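Long-range contact in putative Xylose isomerase (Rhodospirillum rubrum, PDB 3QXB), which is probably an isomerase of the xylose isomerase-like TIM-barrel family and binds two metal ions, modelled as iron and manganese: residues A241-D253 and F258-Q270. Sequence-based numbering, arbitrary orientation.
Sequences AAYHIQQTDGQLD and FTQPGVVTPQRLQ. With FE (Fe (III) ion), chain E; MN (manganese (II) ion), chain G.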
loop_
_atom_site.group_PDB
_atom_site.type_symbol
_atom_site.label_atom_id
_atom_site.label_comp_id
_atom_site.label_asym_id
_atom_site.label_seq_id
_atom_site.Cartn_x
_atom_site.Cartn_y
_atom_site.Cartn_z
ATOM N N ALA A 241 21.351 11.867 -5.774
ATOM C CA ALA A 241 20.966 12.564 -7.020
ATOM C C ALA A 241 19.578 13.199 -6.944
ATOM O O ALA A 241 19.215 14.002 -7.800
ATOM C CB ALA A 241 21.015 11.609 -8.193
ATOM N N ALA A 242 18.804 12.818 -5.947
ATOM C CA ALA A 242 17.452 13.368 -5.725
ATOM C C ALA A 242 16.986 13.091 -4.283
ATOM O O ALA A 242 17.558 12.248 -3.582
ATOM C CB ALA A 242 16.450 12.811 -6.768
ATOM N N TYR A 243 15.953 13.811 -3.852
ATOM C CA TYR A 243 15.426 13.695 -2.499
ATOM C C TYR A 243 13.905 13.565 -2.474
ATOM O O TYR A 243 13.219 14.000 -3.406
ATOM C CB TYR A 243 15.782 14.932 -1.704
ATOM C CG TYR A 243 17.256 15.221 -1.572
ATOM C CD1 TYR A 243 17.939 15.853 -2.579
ATOM C CD2 TYR A 243 17.957 14.909 -0.406
ATOM C CE1 TYR A 243 19.304 16.126 -2.454
ATOM C CE2 TYR A 243 19.313 15.177 -0.281
ATOM C CZ TYR A 243 19.987 15.787 -1.316
ATOM O OH TYR A 243 21.349 16.115 -1.244
ATOM N N HIS A 244 13.390 12.986 -1.383
ATOM C CA HIS A 244 11.999 13.167 -1.007
ATOM C C HIS A 244 12.011 14.089 0.198
ATOM O O HIS A 244 12.820 13.910 1.132
ATOM C CB HIS A 244 11.317 11.873 -0.612
ATOM C CG HIS A 244 11.044 10.967 -1.761
ATOM N ND1 HIS A 244 10.814 9.614 -1.607
ATOM C CD2 HIS A 244 10.952 11.226 -3.085
ATOM C CE1 HIS A 244 10.633 9.079 -2.804
ATOM N NE2 HIS A 244 10.716 10.033 -3.715
ATOM N N ILE A 245 11.126 15.065 0.178
ATOM C CA ILE A 245 10.957 15.953 1.312
ATOM C C ILE A 245 9.555 15.719 1.892
ATOM O O ILE A 245 8.611 15.472 1.170
ATOM C CB ILE A 245 11.227 17.436 0.946
ATOM C CG1 ILE A 245 10.266 17.967 -0.117
ATOM C CG2 ILE A 245 12.732 17.667 0.519
ATOM C CD1 ILE A 245 10.390 19.500 -0.335
ATOM N N GLN A 246 9.452 15.836 3.215
ATOM C CA GLN A 246 8.206 15.702 3.965
ATOM C C GLN A 246 8.412 16.371 5.312
ATOM O O GLN A 246 9.547 16.659 5.708
ATOM C CB GLN A 246 7.874 14.237 4.214
ATOM C CG GLN A 246 9.132 13.403 4.565
ATOM C CD GLN A 246 8.811 12.203 5.431
ATOM O OE1 GLN A 246 8.156 12.338 6.480
ATOM N NE2 GLN A 246 9.289 11.031 5.028
ATOM N N GLN A 247 7.311 16.628 6.003
ATOM C CA GLN A 247 7.357 17.141 7.350
ATOM C C GLN A 247 7.230 15.948 8.274
ATOM O O GLN A 247 6.555 14.948 7.960
ATOM C CB GLN A 247 6.266 18.212 7.576
ATOM C CG GLN A 247 6.278 18.948 8.881
ATOM C CD GLN A 247 7.577 19.674 9.209
ATOM O OE1 GLN A 247 8.570 19.040 9.514
ATOM N NE2 GLN A 247 7.537 21.012 9.234
ATOM N N THR A 248 7.953 16.022 9.383
ATOM C CA THR A 248 7.999 14.914 10.305
ATOM C C THR A 248 8.406 15.416 11.691
ATOM O O THR A 248 8.994 16.486 11.804
ATOM C CB THR A 248 9.012 13.856 9.812
ATOM O OG1 THR A 248 9.078 12.782 10.744
ATOM C CG2 THR A 248 10.415 14.494 9.627
ATOM N N ASP A 249 8.074 14.649 12.729
ATOM C CA ASP A 249 8.599 14.912 14.069
ATOM C C ASP A 249 9.813 14.044 14.346
ATOM O O ASP A 249 10.398 14.118 15.413
ATOM C CB ASP A 249 7.522 14.695 15.152
ATOM C CG ASP A 249 7.007 13.277 15.178
ATOM O OD1 ASP A 249 7.444 12.464 14.330
ATOM O OD2 ASP A 249 6.152 12.979 16.012
ATOM N N GLY A 250 10.177 13.192 13.400
ATOM C CA GLY A 250 11.348 12.362 13.567
ATOM C C GLY A 250 11.130 11.130 14.421
ATOM O O GLY A 250 12.092 10.436 14.702
ATOM N N GLN A 251 9.888 10.837 14.810
ATOM C CA GLN A 251 9.563 9.654 15.647
ATOM C C GLN A 251 8.902 8.498 14.909
ATOM O O GLN A 251 8.958 7.346 15.350
ATOM C CB GLN A 251 8.678 10.078 16.833
ATOM C CG GLN A 251 9.271 11.254 17.655
ATOM C CD GLN A 251 10.768 11.073 17.995
ATOM O OE1 GLN A 251 11.609 11.981 17.789
ATOM N NE2 GLN A 251 11.107 9.890 18.513
ATOM N N LEU A 252 8.255 8.812 13.800
ATOM C CA LEU A 252 7.801 7.811 12.842
ATOM C C LEU A 252 8.041 8.431 11.458
ATOM O O LEU A 252 8.418 9.599 11.346
ATOM C CB LEU A 252 6.314 7.448 13.056
ATOM C CG LEU A 252 5.841 6.683 14.311
ATOM C CD1 LEU A 252 4.364 6.263 14.193
ATOM C CD2 LEU A 252 6.692 5.461 14.561
ATOM N N ASP A 253 7.831 7.649 10.410
ATOM C CA ASP A 253 7.981 8.133 9.050
ATOM C C ASP A 253 6.701 8.838 8.644
ATOM O O ASP A 253 5.807 8.215 8.075
ATOM C CB ASP A 253 8.293 6.974 8.085
ATOM C CG ASP A 253 8.662 7.464 6.690
ATOM O OD1 ASP A 253 9.066 8.650 6.568
ATOM O OD2 ASP A 253 8.571 6.662 5.708
ATOM N N PHE A 258 3.639 20.361 4.713
ATOM C CA PHE A 258 4.268 21.508 5.311
ATOM C C PHE A 258 3.311 22.551 5.909
ATOM O O PHE A 258 3.728 23.632 6.340
ATOM C CB PHE A 258 5.297 22.099 4.343
ATOM C CG PHE A 258 6.422 21.147 4.039
ATOM C CD1 PHE A 258 7.531 21.083 4.855
ATOM C CD2 PHE A 258 6.322 20.247 2.971
ATOM C CE1 PHE A 258 8.538 20.203 4.594
ATOM C CE2 PHE A 258 7.314 19.367 2.715
ATOM C CZ PHE A 258 8.418 19.327 3.513
ATOM N N THR A 259 2.030 22.214 5.996
ATOM C CA THR A 259 1.143 22.937 6.916
ATOM C C THR A 259 1.223 22.380 8.368
ATOM O O THR A 259 0.646 22.970 9.290
ATOM C CB THR A 259 -0.311 22.903 6.444
ATOM O OG1 THR A 259 -0.803 21.560 6.565
ATOM C CG2 THR A 259 -0.436 23.396 4.968
ATOM N N GLN A 260 1.906 21.248 8.560
ATOM C CA GLN A 260 2.030 20.608 9.863
ATOM C C GLN A 260 3.321 21.005 10.617
ATOM O O GLN A 260 4.358 21.253 9.991
ATOM C CB GLN A 260 2.012 19.097 9.700
ATOM C CG GLN A 260 0.727 18.557 9.116
ATOM C CD GLN A 260 -0.477 19.061 9.868
ATOM O OE1 GLN A 260 -1.219 19.897 9.365
ATOM N NE2 GLN A 260 -0.650 18.592 11.098
ATOM N N PRO A 261 3.251 21.074 11.962
ATOM C CA PRO A 261 4.462 21.309 12.732
ATOM C C PRO A 261 5.395 20.098 12.699
ATOM O O PRO A 261 4.953 18.964 12.557
ATOM C CB PRO A 261 3.958 21.596 14.165
ATOM C CG PRO A 261 2.516 21.475 14.151
ATOM C CD PRO A 261 2.036 21.080 12.790
ATOM N N GLY A 262 6.691 20.353 12.808
ATOM C CA GLY A 262 7.705 19.312 12.812
ATOM C C GLY A 262 9.082 19.905 12.583
ATOM O O GLY A 262 9.238 21.139 12.541
ATOM N N VAL A 263 10.079 19.036 12.430
ATOM C CA VAL A 263 11.495 19.442 12.483
ATOM C C VAL A 263 12.055 19.773 11.112
ATOM O O VAL A 263 13.151 20.309 11.010
ATOM C CB VAL A 263 12.390 18.344 13.123
ATOM C CG1 VAL A 263 12.013 18.155 14.592
ATOM C CG2 VAL A 263 12.282 17.012 12.357
ATOM N N VAL A 264 11.297 19.454 10.058
ATOM C CA VAL A 264 11.730 19.718 8.688
ATOM C C VAL A 264 10.961 20.929 8.185
ATOM O O VAL A 264 9.966 20.824 7.459
ATOM C CB VAL A 264 11.523 18.496 7.764
ATOM C CG1 VAL A 264 11.985 18.812 6.336
ATOM C CG2 VAL A 264 12.283 17.317 8.333
ATOM N N THR A 265 11.441 22.085 8.590
ATOM C CA THR A 265 10.860 23.352 8.202
ATOM C C THR A 265 11.318 23.711 6.789
ATOM O O THR A 265 12.393 23.318 6.368
ATOM C CB THR A 265 11.283 24.478 9.203
ATOM O OG1 THR A 265 12.661 24.778 9.034
ATOM C CG2 THR A 265 11.040 24.047 10.663
ATOM N N PRO A 266 10.485 24.431 6.034
ATOM C CA PRO A 266 10.896 24.919 4.719
ATOM C C PRO A 266 12.239 25.620 4.702
ATOM O O PRO A 266 13.029 25.388 3.789
ATOM C CB PRO A 266 9.801 25.907 4.353
ATOM C CG PRO A 266 8.582 25.330 5.020
ATOM C CD PRO A 266 9.063 24.719 6.312
ATOM N N GLN A 267 12.501 26.458 5.700
ATOM C CA GLN A 267 13.781 27.171 5.768
ATOM C C GLN A 267 14.996 26.268 6.003
ATOM O O GLN A 267 16.094 26.588 5.534
ATOM C CB GLN A 267 13.770 28.261 6.856
ATOM C CG GLN A 267 14.984 29.201 6.743
ATOM C CD GLN A 267 15.048 29.925 5.409
ATOM O OE1 GLN A 267 14.028 30.376 4.892
ATOM N NE2 GLN A 267 16.245 30.043 4.842
ATOM N N ARG A 268 14.813 25.196 6.776
ATOM C CA ARG A 268 15.883 24.233 7.014
ATOM C C ARG A 268 16.264 23.529 5.685
ATOM O O ARG A 268 17.442 23.384 5.359
ATOM C CB ARG A 268 15.455 23.235 8.098
ATOM C CG ARG A 268 16.386 22.042 8.271
ATOM C CD ARG A 268 15.762 20.934 9.112
ATOM N NE ARG A 268 16.759 19.919 9.441
ATOM C CZ ARG A 268 16.650 18.981 10.380
ATOM N NH1 ARG A 268 15.582 18.892 11.162
ATOM N NH2 ARG A 268 17.654 18.122 10.552
ATOM N N LEU A 269 15.256 23.115 4.930
ATOM C CA LEU A 269 15.459 22.592 3.582
ATOM C C LEU A 269 16.198 23.588 2.685
ATOM O O LEU A 269 17.158 23.214 2.040
ATOM C CB LEU A 269 14.129 22.166 2.931
ATOM C CG LEU A 269 13.294 21.019 3.535
ATOM C CD1 LEU A 269 11.980 20.898 2.751
ATOM C CD2 LEU A 269 14.049 19.661 3.493
ATOM N N GLN A 270 15.802 24.859 2.667
ATOM C CA GLN A 270 16.495 25.850 1.833
ATOM C C GLN A 270 17.947 26.102 2.293
ATOM O O GLN A 270 18.840 26.270 1.471
ATOM C CB GLN A 270 15.705 27.154 1.804
ATOM C CG GLN A 270 16.323 28.235 0.948
ATOM C CD GLN A 270 16.316 27.867 -0.512
ATOM O OE1 GLN A 270 15.262 27.608 -1.092
ATOM N NE2 GLN A 270 17.485 27.834 -1.120
HETATM FE FE FE E . 10.178 8.407 0.179
HETATM MN MN MN G . 8.741 6.951 3.763
HETATM O O HOH W 1 5.877 23.075 8.074
HETATM O O HOH W 2 8.924 6.929 1.454
HETATM O O HOH W 3 9.393 6.918 -1.357
HETATM O O HOH W 4 6.935 5.363 3.400
#
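F258 lays one ring face over Q247, whose CB sits 4.1 Å above the ring plane toward the rim; F258 CZ reaches Q246 C at 3.5 Å. Q260 O takes a weak bond from Q247 NE2, and a water accepting from NE2 donates to F258 O and Q260 O. G262 passes so close to T248 O and Q247 OE1 that a CB would clash with both. V263 N donates to T248 O (2.8 Å), nearly straight along the carbonyl. V264 N meets Q247 OE1 at 2.8 Å on a lone pair; T248 N also donates to this oxygen. Q247 CG lies anti to the backbone N (chi1 -174°), and a bend at chi2 (57°) brings the amide there. With an alanine here, V264 N and T248 N would probably lose their acceptor, and Q260 O and the water their NE2 donor. This is the strand-to-helix half of a beta-alpha-beta unit of the TIM barrel (strand 240-245, helix 266-275, strand 283-285); 241-253 supplies H244 ND1 to iron and D253 OD2 to manganese, and Q246 NE2 grips D253 OD1 (2.8 Å). V264 CG1 packs on Q246 O, V264 CG2 on T248 CG2 (3.6 Å). L269 CD1 meets I245 CD1 at 3.7 Å.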